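Local coordinates for FLAP endonuclease-1 protein (Methanocaldococcus jannaschii, PDB 1A76) that cleaves 5' flaps and trims DNA from its 5' ends during replication and repair, probably with the help of bound magnesium ions, at residues A218-T223 against G228-I233; L177-P182 against K262-E267; N30-F35 against S125-K130; S38-L41 against S45-R48. All blocks are in the same frame, centred on the assembly; numbering follows the deposited sequence.

Interaction 1 of 4, residues A218-T223 against G228-I233; sequences AIFMGT and GGVKGI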
loop_
_atom_site.group_PDB
_atom_site.type_symbol
_atom_site.label_atom_id
_atom_site.label_comp_id
_atom_site.label_asym_id
_atom_site.label_seq_id
_atom_site.Cartn_x
_atom_site.Cartn_y
_atom_site.Cartn_z
ATOM N N ALA A 218 -3.157 16.445 8.270
ATOM C CA ALA A 218 -2.625 15.105 8.467
ATOM C C ALA A 218 -1.553 15.097 9.551
ATOM O O ALA A 218 -1.531 14.216 10.422
ATOM C CB ALA A 218 -2.041 14.576 7.160
ATOM N N ILE A 219 -0.651 16.073 9.495
ATOM C CA ILE A 219 0.412 16.147 10.482
ATOM C C ILE A 219 -0.180 16.338 11.881
ATOM O O ILE A 219 0.260 15.679 12.822
ATOM C CB ILE A 219 1.420 17.267 10.123
ATOM C CG1 ILE A 219 2.227 16.837 8.880
ATOM C CG2 ILE A 219 2.378 17.518 11.276
ATOM C CD1 ILE A 219 3.088 17.938 8.269
ATOM N N PHE A 220 -1.179 17.213 12.015
ATOM C CA PHE A 220 -1.848 17.450 13.307
ATOM C C PHE A 220 -2.434 16.154 13.845
ATOM O O PHE A 220 -2.303 15.831 15.028
ATOM C CB PHE A 220 -3.024 18.428 13.162
ATOM C CG PHE A 220 -2.656 19.873 13.358
ATOM C CD1 PHE A 220 -2.243 20.340 14.602
ATOM C CD2 PHE A 220 -2.765 20.775 12.305
ATOM C CE1 PHE A 220 -1.947 21.686 14.794
ATOM C CE2 PHE A 220 -2.472 22.118 12.487
ATOM C CZ PHE A 220 -2.061 22.575 13.740
ATOM N N MET A 221 -3.120 15.426 12.975
ATOM C CA MET A 221 -3.761 14.189 13.389
ATOM C C MET A 221 -2.718 13.131 13.680
ATOM O O MET A 221 -2.915 12.289 14.551
ATOM C CB MET A 221 -4.726 13.716 12.303
ATOM C CG MET A 221 -5.928 14.653 12.123
ATOM S SD MET A 221 -6.933 14.255 10.681
ATOM C CE MET A 221 -7.631 12.694 11.150
ATOM N N GLY A 222 -1.606 13.197 12.955
ATOM C CA GLY A 222 -0.522 12.248 13.148
ATOM C C GLY A 222 -0.292 11.366 11.937
ATOM O O GLY A 222 -1.212 10.670 11.483
ATOM N N THR A 223 0.920 11.405 11.393
ATOM C CA THR A 223 1.262 10.575 10.233
ATOM C C THR A 223 2.160 9.421 10.696
ATOM O O THR A 223 2.403 9.253 11.891
ATOM C CB THR A 223 2.017 11.394 9.124
ATOM O OG1 THR A 223 3.332 11.734 9.575
ATOM C CG2 THR A 223 1.268 12.678 8.784
ATOM N N GLY A 228 0.817 9.858 16.863
ATOM C CA GLY A 228 0.234 10.578 17.978
ATOM C C GLY A 228 -0.071 12.020 17.628
ATOM O O GLY A 228 -0.739 12.720 18.384
ATOM N N GLY A 229 0.426 12.473 16.482
ATOM C CA GLY A 229 0.166 13.836 16.054
ATOM C C GLY A 229 0.443 14.945 17.053
ATOM O O GLY A 229 1.431 14.916 17.791
ATOM N N VAL A 230 -0.441 15.931 17.083
ATOM C CA VAL A 230 -0.262 17.066 17.972
ATOM C C VAL A 230 -1.369 17.189 19.011
ATOM O O VAL A 230 -2.550 17.237 18.676
ATOM C CB VAL A 230 -0.182 18.403 17.155
ATOM C CG1 VAL A 230 0.089 19.589 18.078
ATOM C CG2 VAL A 230 0.910 18.309 16.096
ATOM N N LYS A 231 -0.960 17.230 20.275
ATOM C CA LYS A 231 -1.851 17.405 21.423
ATOM C C LYS A 231 -3.294 16.908 21.326
ATOM O O LYS A 231 -4.224 17.587 21.776
ATOM C CB LYS A 231 -1.858 18.887 21.816
ATOM C CG LYS A 231 -0.540 19.624 21.518
ATOM C CD LYS A 231 0.639 19.078 22.329
ATOM C CE LYS A 231 1.425 17.997 21.571
ATOM N NZ LYS A 231 2.404 18.538 20.577
ATOM N N GLY A 232 -3.475 15.721 20.764
ATOM C CA GLY A 232 -4.806 15.148 20.638
ATOM C C GLY A 232 -5.738 15.864 19.679
ATOM O O GLY A 232 -6.922 15.534 19.608
ATOM N N ILE A 233 -5.217 16.841 18.940
ATOM C CA ILE A 233 -6.036 17.591 17.991
ATOM C C ILE A 233 -6.569 16.691 16.870
ATOM O O ILE A 233 -5.806 15.958 16.228
ATOM C CB ILE A 233 -5.226 18.750 17.355
ATOM C CG1 ILE A 233 -4.962 19.845 18.395
ATOM C CG2 ILE A 233 -5.990 19.349 16.194
ATOM C CD1 ILE A 233 -3.706 20.649 18.115
#
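Phe220 O, near the end of helix 211-221, takes one hydrogen bond from the returning loop: Val230 N donates to Phe220 O over 2.8 Å with an N-H...O angle of 163°. The donor is tilted 23° from the carbonyl plane. The same oxygen also receives a CA-H...O contact, Gly229 CA lying 3.3 Å from Phe220 O.

Backbone packing is the second element. Gly222 CA and Gly229 CA come within 3.4 Å, so close that a beta carbon on either glycine would collide with the opposite backbone. Gly222 leaves the helix with positive phi just after its N has bonded to Ala218 O, and a beta carbon there would strike Gly229 N. One on Gly229 would run into Phe220 O. Gly228 is likewise suited to glycine by its own backbone angles.

Apolar contact completes the join. Val230 CB approaches Phe220 CD1 at 3.8 Å. Ile233 carries CG1 beside its backbone N (chi1 -70°), and CD1 at the end of that branch meets Phe220 CD1 at 3.8 Å. A type I' turn from Val230 to Ile233, closed by Ile233 N bonding to Val230 O, brings both branched residues to this ring. Ala238 and Leu241 of helix 235-244 and Leu251 of helix 247-254 also touch Phe220, burying it.

The layout matches the helix-three-turn-helix motif of FEN1 enzymes, which in relatives grips duplex DNA. Its chemistry implies a loop shaped by glycines and held to the helix by one backbone hydrogen bond, a CA-H...O contact and apolar packing, with no salt bridge between the segments.

Interaction 2 of 4, residues L177-P182 against K262-E267; sequences LLYGAP and KRIFKE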
loop_
_atom_site.group_PDB
_atom_site.type_symbol
_atom_site.label_atom_id
_atom_site.label_comp_id
_atom_site.label_asym_id
_atom_site.label_seq_id
_atom_site.Cartn_x
_atom_site.Cartn_y
_atom_site.Cartn_z
ATOM N N LEU A 177 -3.474 10.455 -1.064
ATOM C CA LEU A 177 -3.945 11.798 -1.357
ATOM C C LEU A 177 -2.877 12.814 -0.947
ATOM O O LEU A 177 -2.668 13.820 -1.623
ATOM C CB LEU A 177 -5.247 12.070 -0.588
ATOM C CG LEU A 177 -6.463 11.219 -0.987
ATOM C CD1 LEU A 177 -7.620 11.487 -0.038
ATOM C CD2 LEU A 177 -6.877 11.539 -2.436
ATOM N N LEU A 178 -2.198 12.532 0.161
ATOM C CA LEU A 178 -1.149 13.416 0.675
ATOM C C LEU A 178 0.047 13.539 -0.269
ATOM O O LEU A 178 0.781 14.539 -0.226
ATOM C CB LEU A 178 -0.688 12.930 2.051
ATOM C CG LEU A 178 -1.764 13.021 3.137
ATOM C CD1 LEU A 178 -1.211 12.520 4.456
ATOM C CD2 LEU A 178 -2.224 14.462 3.269
ATOM N N TYR A 179 0.238 12.532 -1.123
ATOM C CA TYR A 179 1.339 12.561 -2.088
ATOM C C TYR A 179 0.869 13.145 -3.410
ATOM O O TYR A 179 1.580 13.106 -4.412
ATOM C CB TYR A 179 1.901 11.157 -2.336
ATOM C CG TYR A 179 2.619 10.573 -1.149
ATOM C CD1 TYR A 179 1.925 9.831 -0.203
ATOM C CD2 TYR A 179 3.995 10.754 -0.978
ATOM C CE1 TYR A 179 2.566 9.286 0.885
ATOM C CE2 TYR A 179 4.654 10.202 0.123
ATOM C CZ TYR A 179 3.925 9.471 1.051
ATOM O OH TYR A 179 4.527 8.947 2.173
ATOM N N GLY A 180 -0.330 13.702 -3.414
ATOM C CA GLY A 180 -0.831 14.291 -4.636
ATOM C C GLY A 180 -1.556 13.333 -5.567
ATOM O O GLY A 180 -1.810 13.683 -6.720
ATOM N N ALA A 181 -1.869 12.125 -5.102
ATOM C CA ALA A 181 -2.598 11.182 -5.954
ATOM C C ALA A 181 -3.930 11.839 -6.334
ATOM O O ALA A 181 -4.711 12.220 -5.460
ATOM C CB ALA A 181 -2.862 9.894 -5.214
ATOM N N PRO A 182 -4.221 11.950 -7.638
ATOM C CA PRO A 182 -5.485 12.585 -8.035
ATOM C C PRO A 182 -6.704 11.767 -7.629
ATOM O O PRO A 182 -7.756 12.313 -7.314
ATOM C CB PRO A 182 -5.368 12.727 -9.558
ATOM C CG PRO A 182 -3.954 12.374 -9.891
ATOM C CD PRO A 182 -3.453 11.487 -8.806
ATOM N N LYS A 262 7.055 17.258 5.698
ATOM C CA LYS A 262 6.435 17.872 4.533
ATOM C C LYS A 262 7.166 17.442 3.264
ATOM O O LYS A 262 6.542 17.080 2.267
ATOM C CB LYS A 262 6.484 19.402 4.652
ATOM C CG LYS A 262 5.452 19.984 5.611
ATOM C CD LYS A 262 5.346 21.498 5.477
ATOM C CE LYS A 262 6.655 22.194 5.856
ATOM N NZ LYS A 262 6.510 23.665 6.108
ATOM N N ARG A 263 8.491 17.494 3.309
ATOM C CA ARG A 263 9.299 17.120 2.157
ATOM C C ARG A 263 9.100 15.660 1.755
ATOM O O ARG A 263 9.243 15.318 0.586
ATOM C CB ARG A 263 10.778 17.400 2.432
ATOM C CG ARG A 263 11.301 18.619 1.678
ATOM C CD ARG A 263 12.734 18.985 2.072
ATOM N NE ARG A 263 12.811 19.677 3.359
ATOM C CZ ARG A 263 12.640 20.985 3.525
ATOM N NH1 ARG A 263 12.378 21.764 2.485
ATOM N NH2 ARG A 263 12.740 21.516 4.736
ATOM N N ILE A 264 8.768 14.807 2.723
ATOM C CA ILE A 264 8.522 13.394 2.439
ATOM C C ILE A 264 7.318 13.264 1.499
ATOM O O ILE A 264 7.330 12.455 0.575
ATOM C CB ILE A 264 8.226 12.582 3.737
ATOM C CG1 ILE A 264 9.515 11.933 4.258
ATOM C CG2 ILE A 264 7.179 11.487 3.449
ATOM C CD1 ILE A 264 9.690 12.015 5.753
ATOM N N PHE A 265 6.281 14.067 1.739
ATOM C CA PHE A 265 5.076 14.019 0.914
ATOM C C PHE A 265 5.190 14.805 -0.384
ATOM O O PHE A 265 4.653 14.392 -1.404
ATOM C CB PHE A 265 3.862 14.540 1.703
ATOM C CG PHE A 265 3.460 13.644 2.833
ATOM C CD1 PHE A 265 2.806 12.431 2.581
ATOM C CD2 PHE A 265 3.802 13.968 4.141
ATOM C CE1 PHE A 265 2.510 11.552 3.619
ATOM C CE2 PHE A 265 3.509 13.094 5.186
ATOM C CZ PHE A 265 2.857 11.868 4.919
ATOM N N LYS A 266 5.886 15.936 -0.336
ATOM C CA LYS A 266 6.037 16.788 -1.506
ATOM C C LYS A 266 7.176 16.383 -2.434
ATOM O O LYS A 266 7.090 16.595 -3.639
ATOM C CB LYS A 266 6.241 18.249 -1.071
ATOM C CG LYS A 266 5.113 18.843 -0.199
ATOM C CD LYS A 266 3.728 18.622 -0.812
ATOM C CE LYS A 266 3.494 19.459 -2.074
ATOM N NZ LYS A 266 3.809 20.917 -1.933
ATOM N N GLU A 267 8.231 15.795 -1.873
ATOM C CA GLU A 267 9.419 15.398 -2.634
ATOM C C GLU A 267 9.830 13.956 -2.411
ATOM O O GLU A 267 10.956 13.691 -1.986
ATOM C CB GLU A 267 10.614 16.265 -2.233
ATOM C CG GLU A 267 10.968 17.310 -3.237
ATOM C CD GLU A 267 10.280 18.605 -2.937
ATOM O OE1 GLU A 267 10.739 19.308 -2.003
ATOM O OE2 GLU A 267 9.286 18.910 -3.633
HETATM O O HOH W 1 2.266 15.722 -2.141
HETATM O O HOH W 2 4.292 13.594 -4.193
#
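Leu178 and Tyr179 meet Phe265 where the PIN-type nuclease core, here the loop between strands 168-170 and 183-186, receives helix 258-266. Phe265 CD1 sits over one face of the Tyr179 ring, toward its rim, 3.5 Å from Tyr179 CZ. The two rings are neither stacked nor edge-to-face: their planes meet at 54° and their centroids are 4.8 Å apart. Leu178 runs alongside Phe265, its CB 3.6 Å from Phe265 CD1. Phe265 CG lies anti to the carbonyl carbon, beside the backbone N (chi1 -68°), which brings CD1 and CE1 against both Leu178 and Tyr179. Large apolar residues suit this buried seam, while the tyrosine also borders the metal site, its side chain lying about 4 Å from those of Glu152 and Glu154, both ligands of the first magnesium. A serine in place of Tyr179 would probably strip Phe265 of the ring beneath its CD1 and open a gap beside those two glutamates. Polar backbone atoms are joined through solvent: one water donates to Leu178 O and Phe265 O, and a second donates to Tyr179 O at 2.8 Å and to Phe265 O at 2.9 Å.

Interaction 3 of 4, residues N30-F35 against S125-K130; sequences NALYQF and SYLTPK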
loop_
_atom_site.group_PDB
_atom_site.type_symbol
_atom_site.label_atom_id
_atom_site.label_comp_id
_atom_site.label_asym_id
_atom_site.label_seq_id
_atom_site.Cartn_x
_atom_site.Cartn_y
_atom_site.Cartn_z
ATOM N N ASN A 30 -0.069 -2.497 1.249
ATOM C CA ASN A 30 -1.370 -2.266 1.846
ATOM C C ASN A 30 -2.282 -3.431 1.507
ATOM O O ASN A 30 -3.045 -3.903 2.350
ATOM C CB ASN A 30 -2.006 -0.971 1.334
ATOM C CG ASN A 30 -3.245 -0.605 2.122
ATOM O OD1 ASN A 30 -4.356 -0.925 1.725
ATOM N ND2 ASN A 30 -3.053 0.033 3.272
ATOM N N ALA A 31 -2.198 -3.881 0.257
ATOM C CA ALA A 31 -3.005 -4.985 -0.236
ATOM C C ALA A 31 -2.682 -6.286 0.494
ATOM O O ALA A 31 -3.576 -7.017 0.910
ATOM C CB ALA A 31 -2.788 -5.152 -1.748
ATOM N N LEU A 32 -1.393 -6.567 0.636
ATOM C CA LEU A 32 -0.938 -7.774 1.315
ATOM C C LEU A 32 -1.402 -7.873 2.758
ATOM O O LEU A 32 -1.828 -8.935 3.197
ATOM C CB LEU A 32 0.590 -7.849 1.268
ATOM C CG LEU A 32 1.137 -8.710 0.115
ATOM C CD1 LEU A 32 0.099 -8.892 -0.990
ATOM C CD2 LEU A 32 2.375 -8.072 -0.429
ATOM N N TYR A 33 -1.278 -6.770 3.495
ATOM C CA TYR A 33 -1.703 -6.731 4.885
ATOM C C TYR A 33 -3.214 -6.958 4.917
ATOM O O TYR A 33 -3.722 -7.694 5.762
ATOM C CB TYR A 33 -1.345 -5.379 5.504
ATOM C CG TYR A 33 0.119 -5.226 5.862
ATOM C CD1 TYR A 33 0.714 -6.034 6.832
ATOM C CD2 TYR A 33 0.903 -4.235 5.262
ATOM C CE1 TYR A 33 2.061 -5.851 7.198
ATOM C CE2 TYR A 33 2.236 -4.046 5.614
ATOM C CZ TYR A 33 2.812 -4.851 6.582
ATOM O OH TYR A 33 4.139 -4.648 6.917
ATOM N N GLN A 34 -3.922 -6.352 3.967
ATOM C CA GLN A 34 -5.373 -6.495 3.864
ATOM C C GLN A 34 -5.791 -7.952 3.660
ATOM O O GLN A 34 -6.731 -8.417 4.295
ATOM C CB GLN A 34 -5.910 -5.636 2.715
ATOM C CG GLN A 34 -7.423 -5.526 2.674
ATOM C CD GLN A 34 -8.006 -5.043 3.991
ATOM O OE1 GLN A 34 -7.631 -3.981 4.499
ATOM N NE2 GLN A 34 -8.919 -5.826 4.555
ATOM N N PHE A 35 -5.093 -8.659 2.773
ATOM C CA PHE A 35 -5.383 -10.070 2.492
ATOM C C PHE A 35 -5.151 -10.907 3.737
ATOM O O PHE A 35 -5.921 -11.814 4.033
ATOM C CB PHE A 35 -4.473 -10.621 1.373
ATOM C CG PHE A 35 -4.717 -10.002 0.013
ATOM C CD1 PHE A 35 -5.942 -9.417 -0.305
ATOM C CD2 PHE A 35 -3.695 -9.977 -0.938
ATOM C CE1 PHE A 35 -6.139 -8.816 -1.554
ATOM C CE2 PHE A 35 -3.876 -9.378 -2.183
ATOM C CZ PHE A 35 -5.098 -8.796 -2.495
ATOM N N SER A 125 5.814 -8.733 11.281
ATOM C CA SER A 125 4.497 -9.395 11.255
ATOM C C SER A 125 4.484 -10.682 10.423
ATOM O O SER A 125 5.538 -11.200 10.039
ATOM C CB SER A 125 3.437 -8.445 10.694
ATOM O OG SER A 125 3.725 -8.125 9.345
ATOM N N TYR A 126 3.287 -11.199 10.158
ATOM C CA TYR A 126 3.156 -12.402 9.346
ATOM C C TYR A 126 3.627 -12.074 7.924
ATOM O O TYR A 126 3.992 -12.965 7.153
ATOM C CB TYR A 126 1.701 -12.854 9.299
ATOM C CG TYR A 126 1.266 -13.777 10.419
ATOM C CD1 TYR A 126 2.185 -14.581 11.092
ATOM C CD2 TYR A 126 -0.078 -13.868 10.782
ATOM C CE1 TYR A 126 1.775 -15.456 12.098
ATOM C CE2 TYR A 126 -0.496 -14.741 11.789
ATOM C CZ TYR A 126 0.436 -15.529 12.438
ATOM O OH TYR A 126 0.029 -16.398 13.435
ATOM N N LEU A 127 3.583 -10.791 7.571
ATOM C CA LEU A 127 4.025 -10.346 6.247
ATOM C C LEU A 127 5.538 -10.233 6.290
ATOM O O LEU A 127 6.080 -9.176 6.604
ATOM C CB LEU A 127 3.424 -8.979 5.896
ATOM C CG LEU A 127 2.880 -8.741 4.479
ATOM C CD1 LEU A 127 2.988 -7.265 4.142
ATOM C CD2 LEU A 127 3.630 -9.578 3.454
ATOM N N THR A 128 6.210 -11.334 5.977
ATOM C CA THR A 128 7.666 -11.385 5.994
ATOM C C THR A 128 8.274 -11.040 4.644
ATOM O O THR A 128 7.613 -11.117 3.621
ATOM C CB THR A 128 8.175 -12.790 6.349
ATOM O OG1 THR A 128 7.673 -13.729 5.389
ATOM C CG2 THR A 128 7.728 -13.195 7.731
ATOM N N PRO A 129 9.554 -10.645 4.632
ATOM C CA PRO A 129 10.216 -10.309 3.363
ATOM C C PRO A 129 10.129 -11.468 2.370
ATOM O O PRO A 129 9.927 -11.254 1.176
ATOM C CB PRO A 129 11.652 -10.009 3.781
ATOM C CG PRO A 129 11.514 -9.529 5.208
ATOM C CD PRO A 129 10.439 -10.416 5.790
ATOM N N LYS A 130 10.279 -12.693 2.870
ATOM C CA LYS A 130 10.206 -13.881 2.024
ATOM C C LYS A 130 8.815 -14.037 1.408
ATOM O O LYS A 130 8.682 -14.422 0.247
ATOM C CB LYS A 130 10.530 -15.137 2.829
ATOM C CG LYS A 130 10.124 -16.441 2.139
ATOM C CD LYS A 130 10.820 -16.573 0.780
ATOM C CE LYS A 130 10.619 -17.953 0.162
ATOM N NZ LYS A 130 11.752 -18.331 -0.727
#
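Leu127 CD1 stands almost exactly over the centre of the Tyr33 ring, 3.4 Å from its centroid and 11° off the ring normal. This is a close CH-pi contact in which one methyl touches all six ring carbons, CZ being the nearest. The leucine side chain crosses the tyrosine at about a right angle, and CD1 comes down on the face. Leu127 CB reaches the rim as well, 3.7 Å from Tyr33 CE1.

Tyr33 is turned to meet it by its first torsion: CG lies anti to the carbonyl carbon (chi1 -77°), which brings the end of the side chain nearer the leucine. At the ring edge, in its plane, Ser125 OG approaches Tyr33 CE1 at 3.5 Å. That hydroxyl has a second task, accepting from Leu127 N at 3.2 Å in an ST turn, and it thereby fixes the backbone that delivers Leu127. A small hydroxyl residue suits this spot, since it can touch the ring edge while folding back on its own chain.

On the same side of the ring, Leu32 CB packs against Leu127 CD1 at 3.8 Å. Leu32 continues inward to Trp77 and Phe79 of strand 74-79, and Leu127 touches Val132. Thr128 follows as N-cap of helix 129-142, its OG1 bonded to Met131 N.

The contact thus ties helix 28-38 of the PIN-like core, which follows a strand that ends in a predicted magnesium ligand, Asp27, to the point where the chain returns from the arch region. In related FEN1 complexes the corresponding tyrosine stacks on a substrate base, and the position of Tyr33, about 7 Å from a manganese ion, is consistent with that.

Interaction 4 of 4, residues S38-L41 against S45-R48; sequences SIRL and SPLR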
loop_
_atom_site.group_PDB
_atom_site.type_symbol
_atom_site.label_atom_id
_atom_site.label_comp_id
_atom_site.label_asym_id
_atom_site.label_seq_id
_atom_site.Cartn_x
_atom_site.Cartn_y
_atom_site.Cartn_z
ATOM N N SER A 38 -8.111 -10.234 6.206
ATOM C CA SER A 38 -9.467 -10.594 5.765
ATOM C C SER A 38 -9.634 -11.956 5.081
ATOM O O SER A 38 -10.747 -12.485 5.013
ATOM C CB SER A 38 -10.048 -9.496 4.860
ATOM O OG SER A 38 -9.238 -9.256 3.723
ATOM N N ILE A 39 -8.545 -12.524 4.572
ATOM C CA ILE A 39 -8.607 -13.831 3.916
ATOM C C ILE A 39 -8.171 -14.879 4.932
ATOM O O ILE A 39 -6.988 -15.190 5.061
ATOM C CB ILE A 39 -7.679 -13.905 2.673
ATOM C CG1 ILE A 39 -8.104 -12.852 1.643
ATOM C CG2 ILE A 39 -7.758 -15.286 2.044
ATOM C CD1 ILE A 39 -7.285 -12.865 0.356
ATOM N N ARG A 40 -9.140 -15.420 5.660
ATOM C CA ARG A 40 -8.843 -16.406 6.683
ATOM C C ARG A 40 -9.842 -17.557 6.709
ATOM O O ARG A 40 -10.823 -17.570 5.963
ATOM C CB ARG A 40 -8.800 -15.713 8.046
ATOM C CG ARG A 40 -7.514 -14.955 8.294
ATOM C CD ARG A 40 -7.723 -13.763 9.211
ATOM N NE ARG A 40 -6.476 -13.038 9.436
ATOM C CZ ARG A 40 -5.549 -13.408 10.311
ATOM N NH1 ARG A 40 -5.735 -14.494 11.053
ATOM N NH2 ARG A 40 -4.438 -12.690 10.453
ATOM N N LEU A 41 -9.577 -18.533 7.571
ATOM C CA LEU A 41 -10.448 -19.690 7.697
ATOM C C LEU A 41 -11.729 -19.317 8.423
ATOM O O LEU A 41 -11.907 -18.172 8.839
ATOM C CB LEU A 41 -9.723 -20.814 8.447
ATOM C CG LEU A 41 -9.361 -22.065 7.636
ATOM C CD1 LEU A 41 -9.056 -21.691 6.188
ATOM C CD2 LEU A 41 -8.160 -22.749 8.273
ATOM N N SER A 45 -8.632 -17.955 11.469
ATOM C CA SER A 45 -7.236 -18.357 11.428
ATOM C C SER A 45 -6.746 -18.099 10.009
ATOM O O SER A 45 -7.491 -18.280 9.044
ATOM C CB SER A 45 -7.091 -19.841 11.791
ATOM O OG SER A 45 -7.040 -20.661 10.636
ATOM N N PRO A 46 -5.488 -17.663 9.861
ATOM C CA PRO A 46 -4.976 -17.396 8.512
ATOM C C PRO A 46 -4.992 -18.632 7.629
ATOM O O PRO A 46 -4.998 -19.758 8.126
ATOM C CB PRO A 46 -3.550 -16.897 8.756
ATOM C CG PRO A 46 -3.196 -17.377 10.116
ATOM C CD PRO A 46 -4.478 -17.403 10.896
ATOM N N LEU A 47 -5.024 -18.421 6.319
ATOM C CA LEU A 47 -4.991 -19.533 5.379
ATOM C C LEU A 47 -3.569 -20.100 5.410
ATOM O O LEU A 47 -2.601 -19.342 5.394
ATOM C CB LEU A 47 -5.296 -19.038 3.961
ATOM C CG LEU A 47 -6.406 -19.750 3.195
ATOM C CD1 LEU A 47 -7.719 -19.570 3.945
ATOM C CD2 LEU A 47 -6.516 -19.171 1.780
ATOM N N ARG A 48 -3.433 -21.424 5.448
ATOM C CA ARG A 48 -2.106 -22.026 5.460
ATOM C C ARG A 48 -2.057 -23.296 4.621
ATOM O O ARG A 48 -3.077 -23.953 4.416
ATOM C CB ARG A 48 -1.670 -22.379 6.890
ATOM C CG ARG A 48 -2.061 -21.389 7.985
ATOM C CD ARG A 48 -1.550 -21.917 9.331
ATOM N NE ARG A 48 -1.600 -20.925 10.403
ATOM C CZ ARG A 48 -0.543 -20.253 10.849
ATOM N NH1 ARG A 48 0.653 -20.462 10.308
ATOM N NH2 ARG A 48 -0.684 -19.368 11.832
#
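Arg40 and Pro46 lie obliquely against each other, with Pro46 CB 3.9 Å above one face of the guanidinium group and displaced toward its rim. Arg40 NH1 is nearer still to the ring, 3.2 Å from Pro46 CD. The arginine chain reaches there because it leaves with CG beside its own backbone N (chi1 -78°) and then runs extended to NE, the aliphatic part passing over Ser45 O and Pro46 CA. The polar end is held mainly from outside the segments: NH1 bonds to Gly44 O, and NE makes a weak bond to Leu36 O. Proline, with no N-H to satisfy, suits the place under a flat cation. With alanine in place of Arg40, Gly44 O would probably lose its donor and this side of the proline ring its cover.

Leu41 and Leu47 meet at about a right angle, methyl against methyl, with Leu41 CD1 only 3.4 Å from Leu47 CD1, tighter than usual packing. The other Leu47 methyl, CD2, is 4.1 Å from Ile39 CG2, so Leu47 fills the angle between two branched residues. The other Leu41 methyl, CD2, touches Ser45 OG at 3.3 Å.

The backbones are joined by a nearly straight bond, Leu41 N to Ser45 O at 2.6 Å and 177°.

Both segments belong to the loop linking helix 28-38 to helix 56-70, where relatives carry a hydrophobic wedge that splits the DNA junction. Ser56, at the start of the second helix, uses its OG to bond both Ile39 O and Leu47 N, and Ile39 and Leu47 rest on Asn59 of that helix.

The four contacts form two pairs on either side of the metal site. Interactions 1 and 2, with centres about 17 Å apart, touch directly: Ala218 CB packs on Leu178 CD1 at 3.5 Å, joining the helix-three-turn-helix region, which binds DNA in relatives, to the catalytic core. Interactions 3 and 4 are closer, about 12 Å between centres, and meet where Tyr126 packs on Pro46 and Arg48. No direct touch links the pairs. The nearest atoms of interactions 2 and 3 are about 11 Å apart, yet the Tyr179 and Tyr33 side chains each lie about 7 Å from a bound manganese. Interactions 2 and 4, about 34 Å apart by centres, occupy opposite sides of the chain's centre.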